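Side-chain contacts in hydrogenase maturation factor (Thermoanaerobacter tengcongensis, PDB 3VTI), which takes part in the maturation of [NiFe]-hydrogenases, where it is S-carbamoylated by HypF and probably dehydrates the carbamoyl group to a nitrile with ATP: residues C[20-25]-C[58-63]; C[41-46]-C[83-88]; C[49-54]-C[175-180]; C[129-134]-C[183-188]. One frame throughout, in Å; residues are numbered along the deposited sequence.

Followed from the N terminus, contact 1 closes the loop from 20-25 to 58-63 at the magnesium ion, in the last part of helix 49-60. Contact 2 opens inside that loop and closes after it, so the two cross; it ties the small hairpin of strands 43-44 and 47-48 to helix 83-100. Contact 3 starts on the first turns of helix 49-60 and spans 120 residues, crossing contacts 1 and 2, to reach the loop before helix 181-187. Contact 4 follows contacts 1 and 2 in series and crosses contact 3, joining the end of strand 120-130 to helix 181-187. None nests in another; contacts 3 and 4 bind the N-terminal sheet and helices to the C-terminal half.

Contact 1. Residues C[20-25]-C[58-63]; sequences MEDAAL and VNDASM. With MG (magnesium ion), chain K.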
loop_
_atom_site.group_PDB
_atom_site.type_symbol
_atom_site.label_atom_id
_atom_site.label_comp_id
_atom_site.label_asym_id
_atom_site.label_seq_id
_atom_site.Cartn_x
_atom_site.Cartn_y
_atom_site.Cartn_z
ATOM N N MET C 20 8.339 -14.322 18.387
ATOM C CA MET C 20 7.768 -14.563 17.053
ATOM C C MET C 20 6.374 -15.203 17.116
ATOM O O MET C 20 6.075 -16.172 16.398
ATOM C CB MET C 20 8.716 -15.410 16.204
ATOM C CG MET C 20 9.862 -14.645 15.580
ATOM S SD MET C 20 10.998 -15.770 14.753
ATOM C CE MET C 20 12.192 -16.058 16.042
ATOM N N GLU C 21 5.537 -14.645 17.989
ATOM C CA GLU C 21 4.155 -15.091 18.187
ATOM C C GLU C 21 3.208 -14.452 17.175
ATOM O O GLU C 21 3.545 -13.444 16.561
ATOM C CB GLU C 21 3.680 -14.747 19.601
ATOM C CG GLU C 21 4.546 -15.275 20.752
ATOM C CD GLU C 21 4.337 -16.750 21.044
ATOM O OE1 GLU C 21 3.523 -17.401 20.357
ATOM O OE2 GLU C 21 4.997 -17.273 21.971
ATOM N N ASP C 22 2.028 -15.055 17.012
ATOM C CA ASP C 22 0.931 -14.488 16.224
ATOM C C ASP C 22 0.433 -13.188 16.842
ATOM O O ASP C 22 -0.126 -12.338 16.156
ATOM C CB ASP C 22 -0.250 -15.466 16.163
ATOM C CG ASP C 22 -0.020 -16.615 15.202
ATOM O OD1 ASP C 22 -0.281 -16.429 13.987
ATOM O OD2 ASP C 22 0.407 -17.700 15.665
ATOM N N ALA C 23 0.615 -13.052 18.150
ATOM C CA ALA C 23 0.212 -11.850 18.861
ATOM C C ALA C 23 1.073 -11.665 20.109
ATOM O O ALA C 23 1.505 -12.643 20.718
ATOM C CB ALA C 23 -1.262 -11.930 19.226
ATOM N N ALA C 24 1.337 -10.416 20.477
ATOM C CA ALA C 24 1.990 -10.132 21.757
ATOM C C ALA C 24 0.991 -10.344 22.889
ATOM O O ALA C 24 -0.187 -10.028 22.741
ATOM C CB ALA C 24 2.509 -8.707 21.782
ATOM N N LEU C 25 1.452 -10.877 24.014
ATOM C CA LEU C 25 0.607 -10.990 25.197
ATOM C C LEU C 25 0.988 -9.937 26.224
ATOM O O LEU C 25 2.057 -10.001 26.825
ATOM C CB LEU C 25 0.681 -12.399 25.802
ATOM C CG LEU C 25 -0.097 -12.627 27.107
ATOM C CD1 LEU C 25 -1.604 -12.549 26.861
ATOM C CD2 LEU C 25 0.285 -13.954 27.751
ATOM N N VAL C 58 -8.669 -11.012 13.369
ATOM C CA VAL C 58 -9.491 -11.691 14.356
ATOM C C VAL C 58 -8.820 -13.022 14.690
ATOM O O VAL C 58 -8.680 -13.392 15.856
ATOM C CB VAL C 58 -10.946 -11.895 13.837
ATOM C CG1 VAL C 58 -11.694 -12.980 14.650
ATOM C CG2 VAL C 58 -11.714 -10.562 13.833
ATOM N N ASN C 59 -8.363 -13.716 13.653
ATOM C CA ASN C 59 -7.687 -14.989 13.815
ATOM C C ASN C 59 -6.389 -14.858 14.605
ATOM O O ASN C 59 -6.195 -15.558 15.615
ATOM C CB ASN C 59 -7.480 -15.660 12.458
ATOM C CG ASN C 59 -8.809 -16.037 11.790
ATOM O OD1 ASN C 59 -9.854 -16.133 12.460
ATOM N ND2 ASN C 59 -8.778 -16.251 10.472
ATOM N N ASP C 60 -5.525 -13.937 14.164
ATOM C CA ASP C 60 -4.241 -13.698 14.813
ATOM C C ASP C 60 -4.439 -13.344 16.291
ATOM O O ASP C 60 -3.654 -13.760 17.134
ATOM C CB ASP C 60 -3.461 -12.587 14.094
ATOM C CG ASP C 60 -2.741 -13.072 12.830
ATOM O OD1 ASP C 60 -2.025 -14.097 12.869
ATOM O OD2 ASP C 60 -2.852 -12.383 11.785
ATOM N N ALA C 61 -5.504 -12.598 16.594
ATOM C CA ALA C 61 -5.789 -12.154 17.955
ATOM C C ALA C 61 -6.321 -13.275 18.862
ATOM O O ALA C 61 -6.410 -13.099 20.088
ATOM C CB ALA C 61 -6.753 -10.978 17.940
ATOM N N SER C 62 -6.665 -14.419 18.259
ATOM C CA SER C 62 -7.199 -15.562 18.994
ATOM C C SER C 62 -6.135 -16.630 19.190
ATOM O O SER C 62 -6.220 -17.428 20.129
ATOM C CB SER C 62 -8.397 -16.172 18.255
ATOM O OG SER C 62 -9.410 -15.220 17.954
ATOM N N MET C 63 -5.130 -16.635 18.313
ATOM C CA MET C 63 -4.108 -17.696 18.263
ATOM C C MET C 63 -3.322 -17.884 19.560
ATOM O O MET C 63 -2.512 -18.807 19.689
ATOM C CB MET C 63 -3.133 -17.454 17.116
ATOM C CG MET C 63 -3.780 -17.497 15.768
ATOM S SD MET C 63 -4.476 -19.107 15.422
ATOM C CE MET C 63 -5.733 -18.675 14.226
HETATM MG MG MG K . -0.979 -15.647 12.039
HETATM O O HOH W 1 1.052 -14.468 12.513
#
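The side chains of Asp22 and Asp60 cross at about a right angle and meet through a magnesium ion. Each lends its OD1: Asp22 OD1 lies 2.2 Å from the metal, and Asp60 OD1 lies 2.0 Å from it. The two carboxylate planes are only 29° apart, so the groups are nearly coplanar although their side chains cross. Asp22 OD1 and Asp60 OD1 are 3.1 Å apart, a closeness explained by the shared cation. For Asp22, a first torsion that sets CG anti to the carbonyl carbon (chi1 -76°) turns the carboxylate to the metal. Met63 lies obliquely alongside this aspartate, its CB 3.6 Å from Asp22 CB, while its chain, bent at the second torsion, ends against Ile184. The methyl of Ala23 packs against the backbone of Asp60, with Ala23 CB 3.7 Å from Asp60 O. A water and Asp199 add two further ligands, and the other oxygen of Asp22, OD2, forms a salt bridge with Arg198. Three carboxylates thus converge on one divalent ion, whose charge probably offsets their mutual repulsion, while Arg198 is likely to steady Asp22. This is consistent with the magnesium-dependent nucleotide site of the AIR synthase-related family.

Contact 2. Residues C[41-46]-C[83-88]; sequences PLFFPG and VEDLKK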
loop_
_atom_site.group_PDB
_atom_site.type_symbol
_atom_site.label_atom_id
_atom_site.label_comp_id
_atom_site.label_asym_id
_atom_site.label_seq_id
_atom_site.Cartn_x
_atom_site.Cartn_y
_atom_site.Cartn_z
ATOM N N PRO C 41 -6.307 -10.026 -6.877
ATOM C CA PRO C 41 -7.310 -8.966 -6.978
ATOM C C PRO C 41 -8.040 -8.704 -5.657
ATOM O O PRO C 41 -8.044 -9.554 -4.770
ATOM C CB PRO C 41 -8.278 -9.517 -8.026
ATOM C CG PRO C 41 -8.212 -11.002 -7.852
ATOM C CD PRO C 41 -6.855 -11.339 -7.264
ATOM N N LEU C 42 -8.657 -7.536 -5.538
ATOM C CA LEU C 42 -9.326 -7.129 -4.305
ATOM C C LEU C 42 -10.594 -7.934 -4.057
ATOM O O LEU C 42 -11.017 -8.096 -2.913
ATOM C CB LEU C 42 -9.669 -5.641 -4.359
ATOM C CG LEU C 42 -8.534 -4.672 -4.693
ATOM C CD1 LEU C 42 -9.096 -3.340 -5.149
ATOM C CD2 LEU C 42 -7.570 -4.504 -3.521
ATOM N N PHE C 43 -11.194 -8.404 -5.148
ATOM C CA PHE C 43 -12.391 -9.233 -5.122
ATOM C C PHE C 43 -12.091 -10.548 -5.832
ATOM O O PHE C 43 -11.730 -10.567 -7.014
ATOM C CB PHE C 43 -13.565 -8.515 -5.803
ATOM C CG PHE C 43 -13.824 -7.140 -5.263
ATOM C CD1 PHE C 43 -13.230 -6.025 -5.849
ATOM C CD2 PHE C 43 -14.652 -6.956 -4.158
ATOM C CE1 PHE C 43 -13.455 -4.751 -5.344
ATOM C CE2 PHE C 43 -14.883 -5.685 -3.646
ATOM C CZ PHE C 43 -14.285 -4.581 -4.241
ATOM N N PHE C 44 -12.234 -11.641 -5.096
ATOM C CA PHE C 44 -11.873 -12.958 -5.589
ATOM C C PHE C 44 -12.936 -13.960 -5.158
ATOM O O PHE C 44 -13.669 -13.709 -4.202
ATOM C CB PHE C 44 -10.500 -13.354 -5.028
ATOM C CG PHE C 44 -10.378 -13.166 -3.540
ATOM C CD1 PHE C 44 -9.921 -11.965 -3.018
ATOM C CD2 PHE C 44 -10.730 -14.186 -2.663
ATOM C CE1 PHE C 44 -9.820 -11.776 -1.642
ATOM C CE2 PHE C 44 -10.623 -14.010 -1.287
ATOM C CZ PHE C 44 -10.169 -12.801 -0.778
ATOM N N PRO C 45 -13.027 -15.104 -5.851
ATOM C CA PRO C 45 -14.013 -16.094 -5.427
ATOM C C PRO C 45 -13.919 -16.395 -3.925
ATOM O O PRO C 45 -12.835 -16.693 -3.410
ATOM C CB PRO C 45 -13.637 -17.320 -6.257
ATOM C CG PRO C 45 -13.096 -16.739 -7.522
ATOM C CD PRO C 45 -12.305 -15.539 -7.062
ATOM N N GLY C 46 -15.048 -16.270 -3.233
ATOM C CA GLY C 46 -15.129 -16.611 -1.822
ATOM C C GLY C 46 -14.805 -15.483 -0.858
ATOM O O GLY C 46 -14.883 -15.671 0.363
ATOM N N VAL C 83 -15.563 4.503 -5.658
ATOM C CA VAL C 83 -16.185 4.555 -4.339
ATOM C C VAL C 83 -17.173 3.400 -4.102
ATOM O O VAL C 83 -17.399 3.007 -2.959
ATOM C CB VAL C 83 -16.839 5.948 -4.085
ATOM C CG1 VAL C 83 -18.124 6.116 -4.897
ATOM C CG2 VAL C 83 -17.067 6.190 -2.594
ATOM N N GLU C 84 -17.738 2.855 -5.179
ATOM C CA GLU C 84 -18.661 1.723 -5.077
ATOM C C GLU C 84 -17.930 0.431 -4.708
ATOM O O GLU C 84 -18.495 -0.445 -4.048
ATOM C CB GLU C 84 -19.484 1.542 -6.359
ATOM C CG GLU C 84 -20.393 2.743 -6.725
ATOM C CD GLU C 84 -21.402 3.142 -5.627
ATOM O OE1 GLU C 84 -21.895 2.257 -4.886
ATOM O OE2 GLU C 84 -21.710 4.356 -5.518
ATOM N N ASP C 85 -16.674 0.320 -5.132
ATOM C CA ASP C 85 -15.818 -0.784 -4.703
ATOM C C ASP C 85 -15.489 -0.638 -3.223
ATOM O O ASP C 85 -15.442 -1.628 -2.484
ATOM C CB ASP C 85 -14.531 -0.838 -5.533
ATOM C CG ASP C 85 -14.774 -1.261 -6.980
ATOM O OD1 ASP C 85 -15.937 -1.244 -7.444
ATOM O OD2 ASP C 85 -13.786 -1.606 -7.657
ATOM N N LEU C 86 -15.280 0.604 -2.794
ATOM C CA LEU C 86 -14.985 0.888 -1.394
ATOM C C LEU C 86 -16.165 0.550 -0.478
ATOM O O LEU C 86 -15.970 -0.049 0.579
ATOM C CB LEU C 86 -14.541 2.342 -1.208
ATOM C CG LEU C 86 -14.123 2.756 0.207
ATOM C CD1 LEU C 86 -12.795 2.123 0.629
ATOM C CD2 LEU C 86 -14.068 4.268 0.311
ATOM N N LYS C 87 -17.375 0.917 -0.890
ATOM C CA LYS C 87 -18.578 0.581 -0.136
ATOM C C LYS C 87 -18.723 -0.931 0.043
ATOM O O LYS C 87 -19.179 -1.393 1.084
ATOM C CB LYS C 87 -19.826 1.160 -0.812
ATOM C CG LYS C 87 -19.955 2.675 -0.700
ATOM C CD LYS C 87 -21.314 3.162 -1.167
ATOM C CE LYS C 87 -21.431 4.678 -1.033
ATOM N NZ LYS C 87 -22.743 5.194 -1.511
ATOM N N LYS C 88 -18.322 -1.690 -0.975
ATOM C CA LYS C 88 -18.352 -3.152 -0.931
ATOM C C LYS C 88 -17.325 -3.721 0.054
ATOM O O LYS C 88 -17.615 -4.669 0.787
ATOM C CB LYS C 88 -18.124 -3.749 -2.327
ATOM C CG LYS C 88 -19.341 -3.718 -3.232
ATOM C CD LYS C 88 -18.968 -3.803 -4.720
ATOM C CE LYS C 88 -18.750 -5.242 -5.189
ATOM N NZ LYS C 88 -18.584 -5.301 -6.672
#
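Asp85 is the first residue along 83-88 to meet Phe43, and it does so with both backbone and side chain. Its carbonyl oxygen lies at the edge of the ring, in plane, with Asp85 O 3.6 Å from Phe43 CZ. The side chain crosses the ring obliquely, Asp85 OD2 standing 3.9 Å from Phe43 CE1, and the carboxylate plane is turned 80° from that of the ring. One helical turn later comes Lys88. Its CB comes near the ring atom next to CZ, 4.0 Å from Phe43 CE2, and a bend at the third torsion (chi3 84°) folds the end of the chain back, which puts Lys88 NZ over the face, 5.0 Å from the centroid of the Phe43 ring and 15° off its normal. This is a cation-pi contact. The ring belongs to the short hairpin of strands 43-44 and 47-48, and the helix is 83-100, whose Leu86 turns away to pack on Ile4 of the second subunit. Phe43 therefore meets oxygen at its edge, where the C-H bonds carry slight positive charge, and an ammonium group over its electron-rich face, so both approaches suit the ring's charge distribution. On this surface the attraction is probably modest.

Contact 3. Residues C[49-54]-C[175-180]; sequences IGKLAV and SDVAPL
Val177 buries more surface here than any other residue, by pushing its CG1 methyl against the backbone of helix 49-60. That methyl lies 3.8 Å from Leu52 CA and 3.9 Å from Lys51 O. CG1 stands anti to the backbone N of Val177 (chi1 -162°), which directs this branch at the helix. Lys51 runs past the valine in the opposite direction: its CG is 4.0 Å from Val177 CG1, and the fully extended chain carries the ammonium group to the valine carbonyl. The hydrogen bond from Lys51 NZ to Val177 O is 3.1 Å long, with the donor above the carbonyl plane, 36° out of it. In the two-domain fold of the AIR synthase-related family, this joins a helix of the N-terminal domain to the loop that runs from helix 155-164 to helix 181-187 in the C-terminal part. Replacing Lys51 by a methionine would probably leave the carbonyl of Val177 without this donor and the loop less firmly tied to the helix. Leu52 adds a looser apolar touch, its CD1 4.3 Å from Val177 CG1, and also packs on His156. Further along the same helix, Asn59 binds the loop through Ala178 O and Leu180 N.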
loop_
_atom_site.group_PDB
_atom_site.type_symbol
_atom_site.label_atom_id
_atom_site.label_comp_id
_atom_site.label_asym_id
_atom_site.label_seq_id
_atom_site.Cartn_x
_atom_site.Cartn_y
_atom_site.Cartn_z
ATOM N N ILE C 49 -10.780 -8.195 -0.114
ATOM C CA ILE C 49 -9.768 -7.624 0.783
ATOM C C ILE C 49 -10.341 -7.194 2.140
ATOM O O ILE C 49 -9.641 -7.227 3.152
ATOM C CB ILE C 49 -9.002 -6.449 0.102
ATOM C CG1 ILE C 49 -7.800 -6.000 0.956
ATOM C CG2 ILE C 49 -9.957 -5.291 -0.248
ATOM C CD1 ILE C 49 -6.769 -5.156 0.213
ATOM N N GLY C 50 -11.614 -6.804 2.150
ATOM C CA GLY C 50 -12.286 -6.349 3.363
ATOM C C GLY C 50 -12.523 -7.462 4.363
ATOM O O GLY C 50 -12.201 -7.319 5.551
ATOM N N LYS C 51 -13.085 -8.574 3.885
ATOM C CA LYS C 51 -13.372 -9.725 4.730
ATOM C C LYS C 51 -12.061 -10.292 5.254
ATOM O O LYS C 51 -11.960 -10.718 6.412
ATOM C CB LYS C 51 -14.125 -10.789 3.937
ATOM C CG LYS C 51 -14.667 -11.902 4.792
ATOM C CD LYS C 51 -15.446 -12.922 3.972
ATOM C CE LYS C 51 -16.067 -13.976 4.891
ATOM N NZ LYS C 51 -16.486 -15.204 4.156
ATOM N N LEU C 52 -11.063 -10.281 4.379
ATOM C CA LEU C 52 -9.724 -10.747 4.681
ATOM C C LEU C 52 -9.083 -9.930 5.804
ATOM O O LEU C 52 -8.552 -10.487 6.762
ATOM C CB LEU C 52 -8.890 -10.672 3.407
ATOM C CG LEU C 52 -7.481 -11.240 3.375
ATOM C CD1 LEU C 52 -7.428 -12.619 4.022
ATOM C CD2 LEU C 52 -6.955 -11.276 1.934
ATOM N N ALA C 53 -9.151 -8.608 5.685
ATOM C CA ALA C 53 -8.535 -7.700 6.641
ATOM C C ALA C 53 -9.066 -7.916 8.066
ATOM O O ALA C 53 -8.323 -7.781 9.041
ATOM C CB ALA C 53 -8.751 -6.273 6.199
ATOM N N VAL C 54 -10.349 -8.237 8.180
ATOM C CA VAL C 54 -10.958 -8.458 9.483
ATOM C C VAL C 54 -10.592 -9.850 10.002
ATOM O O VAL C 54 -9.994 -9.980 11.063
ATOM C CB VAL C 54 -12.499 -8.288 9.447
ATOM C CG1 VAL C 54 -13.104 -8.552 10.818
ATOM C CG2 VAL C 54 -12.863 -6.892 8.978
ATOM N N SER C 175 -11.901 -19.123 -2.098
ATOM C CA SER C 175 -11.141 -18.826 -0.898
ATOM C C SER C 175 -11.898 -19.281 0.344
ATOM O O SER C 175 -13.119 -19.395 0.326
ATOM C CB SER C 175 -10.855 -17.337 -0.816
ATOM O OG SER C 175 -10.155 -17.033 0.368
ATOM N N ASP C 176 -11.163 -19.542 1.417
ATOM C CA ASP C 176 -11.742 -20.104 2.630
ATOM C C ASP C 176 -11.871 -19.070 3.745
ATOM O O ASP C 176 -12.140 -19.440 4.885
ATOM C CB ASP C 176 -10.909 -21.298 3.114
ATOM C CG ASP C 176 -9.491 -20.908 3.541
ATOM O OD1 ASP C 176 -9.015 -19.816 3.177
ATOM O OD2 ASP C 176 -8.841 -21.710 4.252
ATOM N N VAL C 177 -11.668 -17.788 3.409
ATOM C CA VAL C 177 -11.691 -16.683 4.380
ATOM C C VAL C 177 -12.826 -16.829 5.368
ATOM O O VAL C 177 -14.007 -16.894 4.985
ATOM C CB VAL C 177 -11.837 -15.299 3.704
ATOM C CG1 VAL C 177 -11.428 -14.189 4.668
ATOM C CG2 VAL C 177 -10.998 -15.231 2.466
ATOM N N ALA C 178 -12.453 -16.872 6.643
ATOM C CA ALA C 178 -13.387 -17.061 7.747
ATOM C C ALA C 178 -12.772 -16.601 9.069
ATOM O O ALA C 178 -11.551 -16.668 9.239
ATOM C CB ALA C 178 -13.804 -18.523 7.837
ATOM N N PRO C 179 -13.613 -16.101 10.001
ATOM C CA PRO C 179 -13.156 -15.843 11.366
ATOM C C PRO C 179 -13.272 -17.120 12.183
ATOM O O PRO C 179 -14.323 -17.772 12.181
ATOM C CB PRO C 179 -14.143 -14.788 11.869
ATOM C CG PRO C 179 -15.415 -15.089 11.138
ATOM C CD PRO C 179 -15.016 -15.683 9.803
ATOM N N LEU C 180 -12.190 -17.477 12.865
ATOM C CA LEU C 180 -12.104 -18.763 13.554
ATOM C C LEU C 180 -12.158 -18.627 15.059
ATOM O O LEU C 180 -11.984 -19.606 15.785
ATOM C CB LEU C 180 -10.823 -19.501 13.162
ATOM C CG LEU C 180 -10.644 -19.884 11.692
ATOM C CD1 LEU C 180 -9.216 -20.308 11.475
ATOM C CD2 LEU C 180 -11.619 -20.992 11.270
#

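Contact 4. Residues C[129-134]-C[183-188]; sequences VLYEGA and LIEKLM
The two backbones come nearest where Ala134 faces Met188, their CA atoms 7.0 Å apart, so side chains make the contact. Segment 129-134 leaves the end of strand 120-130 and turns, the turn being closed by a 3.2 Å hydrogen bond from Ala134 N to Tyr131 O. Segment 183-188 holds the last turn of helix 181-187 and Met188 just after it, whose N still bonds back to Ile184 O. Tyr131 bridges the gap. Its ring meets the side chain of Glu185 at about a right angle, with Glu185 CG 3.8 Å from Tyr131 CZ. The hydroxyl donates to the carboxylate, Tyr131 OH lying 3.2 Å from Glu185 OE1, whose anti lone pair it uses. Ring and carboxylate planes stand 88° apart. Glu185 has its CG anti to the backbone N (chi1 -177°) and an extended chain, which carries the carboxylate out past the phenol oxygen. Nearer the root of the ring, on the same side of its plane as Glu185 CG, Met188 comes slantwise to it, its CG 3.9 Å from Tyr131 CD2. Bends at its second and third torsions bring the methyl round to the turn, Met188 CE resting 3.8 Å from Ala134 CB. A leucine in place of Tyr131 would probably leave Glu185 without this donor and open a gap beside Met188. Beyond the segments, Met188 packs on Ile194 and Leu197 of strand 194-198, while Lys67 of strand 66-78 touches both Tyr131 and Glu185. The N-terminal sheet is thus joined to a helix of the C-terminal half, as in the two-domain architecture of AIR synthase-related proteins.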
loop_
_atom_site.group_PDB
_atom_site.type_symbol
_atom_site.label_atom_id
_atom_site.label_comp_id
_atom_site.label_asym_id
_atom_site.label_seq_id
_atom_site.Cartn_x
_atom_site.Cartn_y
_atom_site.Cartn_z
ATOM N N VAL C 129 -8.782 -10.802 24.622
ATOM C CA VAL C 129 -8.583 -11.138 26.030
ATOM C C VAL C 129 -8.473 -12.656 26.187
ATOM O O VAL C 129 -9.281 -13.409 25.640
ATOM C CB VAL C 129 -9.696 -10.525 26.943
ATOM C CG1 VAL C 129 -11.058 -11.162 26.665
ATOM C CG2 VAL C 129 -9.341 -10.652 28.428
ATOM N N LEU C 130 -7.452 -13.084 26.927
ATOM C CA LEU C 130 -7.161 -14.499 27.168
ATOM C C LEU C 130 -8.255 -15.197 27.986
ATOM O O LEU C 130 -8.762 -14.645 28.958
ATOM C CB LEU C 130 -5.827 -14.611 27.907
ATOM C CG LEU C 130 -4.768 -15.572 27.364
ATOM C CD1 LEU C 130 -4.284 -15.144 25.991
ATOM C CD2 LEU C 130 -3.593 -15.653 28.322
ATOM N N TYR C 131 -8.613 -16.414 27.582
ATOM C CA TYR C 131 -9.471 -17.269 28.404
ATOM C C TYR C 131 -8.774 -17.734 29.677
ATOM O O TYR C 131 -7.542 -17.723 29.763
ATOM C CB TYR C 131 -9.963 -18.477 27.618
ATOM C CG TYR C 131 -10.823 -18.103 26.445
ATOM C CD1 TYR C 131 -12.167 -17.787 26.618
ATOM C CD2 TYR C 131 -10.287 -18.057 25.160
ATOM C CE1 TYR C 131 -12.964 -17.432 25.535
ATOM C CE2 TYR C 131 -11.069 -17.710 24.069
ATOM C CZ TYR C 131 -12.405 -17.397 24.258
ATOM O OH TYR C 131 -13.175 -17.049 23.173
ATOM N N GLU C 132 -9.587 -18.159 30.646
ATOM C CA GLU C 132 -9.164 -18.463 32.022
ATOM C C GLU C 132 -7.798 -19.155 32.154
ATOM O O GLU C 132 -6.882 -18.603 32.771
ATOM C CB GLU C 132 -10.251 -19.261 32.751
ATOM C CG GLU C 132 -10.130 -19.266 34.282
ATOM C CD GLU C 132 -10.985 -20.353 34.936
ATOM O OE1 GLU C 132 -11.828 -20.962 34.230
ATOM O OE2 GLU C 132 -10.817 -20.605 36.155
ATOM N N GLY C 133 -7.657 -20.344 31.581
ATOM C CA GLY C 133 -6.393 -21.066 31.680
ATOM C C GLY C 133 -5.697 -21.273 30.350
ATOM O O GLY C 133 -5.243 -22.374 30.048
ATOM N N ALA C 134 -5.613 -20.217 29.553
ATOM C CA ALA C 134 -5.016 -20.313 28.242
ATOM C C ALA C 134 -3.509 -20.157 28.328
ATOM O O ALA C 134 -3.000 -19.283 29.036
ATOM C CB ALA C 134 -5.604 -19.269 27.338
ATOM N N LEU C 183 -14.486 -21.152 16.638
ATOM C CA LEU C 183 -13.899 -22.481 16.694
ATOM C C LEU C 183 -12.829 -22.579 17.794
ATOM O O LEU C 183 -12.783 -23.557 18.552
ATOM C CB LEU C 183 -13.322 -22.852 15.326
ATOM C CG LEU C 183 -12.571 -24.172 15.131
ATOM C CD1 LEU C 183 -12.885 -24.772 13.787
ATOM C CD2 LEU C 183 -11.092 -23.948 15.250
ATOM N N ILE C 184 -11.979 -21.561 17.871
ATOM C CA ILE C 184 -10.940 -21.483 18.894
ATOM C C ILE C 184 -11.548 -21.423 20.310
ATOM O O ILE C 184 -11.076 -22.099 21.232
ATOM C CB ILE C 184 -9.966 -20.316 18.587
ATOM C CG1 ILE C 184 -9.160 -20.647 17.321
ATOM C CG2 ILE C 184 -9.024 -20.055 19.744
ATOM C CD1 ILE C 184 -8.408 -19.467 16.696
ATOM N N GLU C 185 -12.622 -20.652 20.467
ATOM C CA GLU C 185 -13.339 -20.597 21.738
ATOM C C GLU C 185 -13.771 -21.999 22.224
ATOM O O GLU C 185 -13.682 -22.307 23.419
ATOM C CB GLU C 185 -14.550 -19.657 21.634
ATOM C CG GLU C 185 -15.326 -19.476 22.956
ATOM C CD GLU C 185 -16.531 -18.548 22.818
ATOM O OE1 GLU C 185 -16.360 -17.308 22.923
ATOM O OE2 GLU C 185 -17.648 -19.062 22.599
ATOM N N LYS C 186 -14.235 -22.841 21.302
ATOM C CA LYS C 186 -14.659 -24.203 21.661
ATOM C C LYS C 186 -13.462 -25.107 21.943
ATOM O O LYS C 186 -13.570 -26.054 22.715
ATOM C CB LYS C 186 -15.564 -24.830 20.586
ATOM C CG LYS C 186 -16.897 -24.119 20.387
ATOM C CD LYS C 186 -17.695 -24.737 19.240
ATOM C CE LYS C 186 -18.525 -25.934 19.707
ATOM N NZ LYS C 186 -18.890 -26.834 18.571
ATOM N N LEU C 187 -12.331 -24.816 21.309
ATOM C CA LEU C 187 -11.102 -25.557 21.568
ATOM C C LEU C 187 -10.535 -25.193 22.928
ATOM O O LEU C 187 -10.029 -26.050 23.635
ATOM C CB LEU C 187 -10.054 -25.301 20.479
ATOM C CG LEU C 187 -10.104 -26.148 19.210
ATOM C CD1 LEU C 187 -9.204 -25.558 18.123
ATOM C CD2 LEU C 187 -9.727 -27.606 19.482
ATOM N N MET C 188 -10.632 -23.915 23.285
ATOM C CA MET C 188 -10.066 -23.415 24.530
ATOM C C MET C 188 -10.812 -23.935 25.758
ATOM O O MET C 188 -10.438 -23.637 26.895
ATOM C CB MET C 188 -9.972 -21.886 24.521
ATOM C CG MET C 188 -8.948 -21.307 23.511
ATOM S SD MET C 188 -7.378 -22.209 23.319
ATOM C CE MET C 188 -6.645 -22.071 24.954
#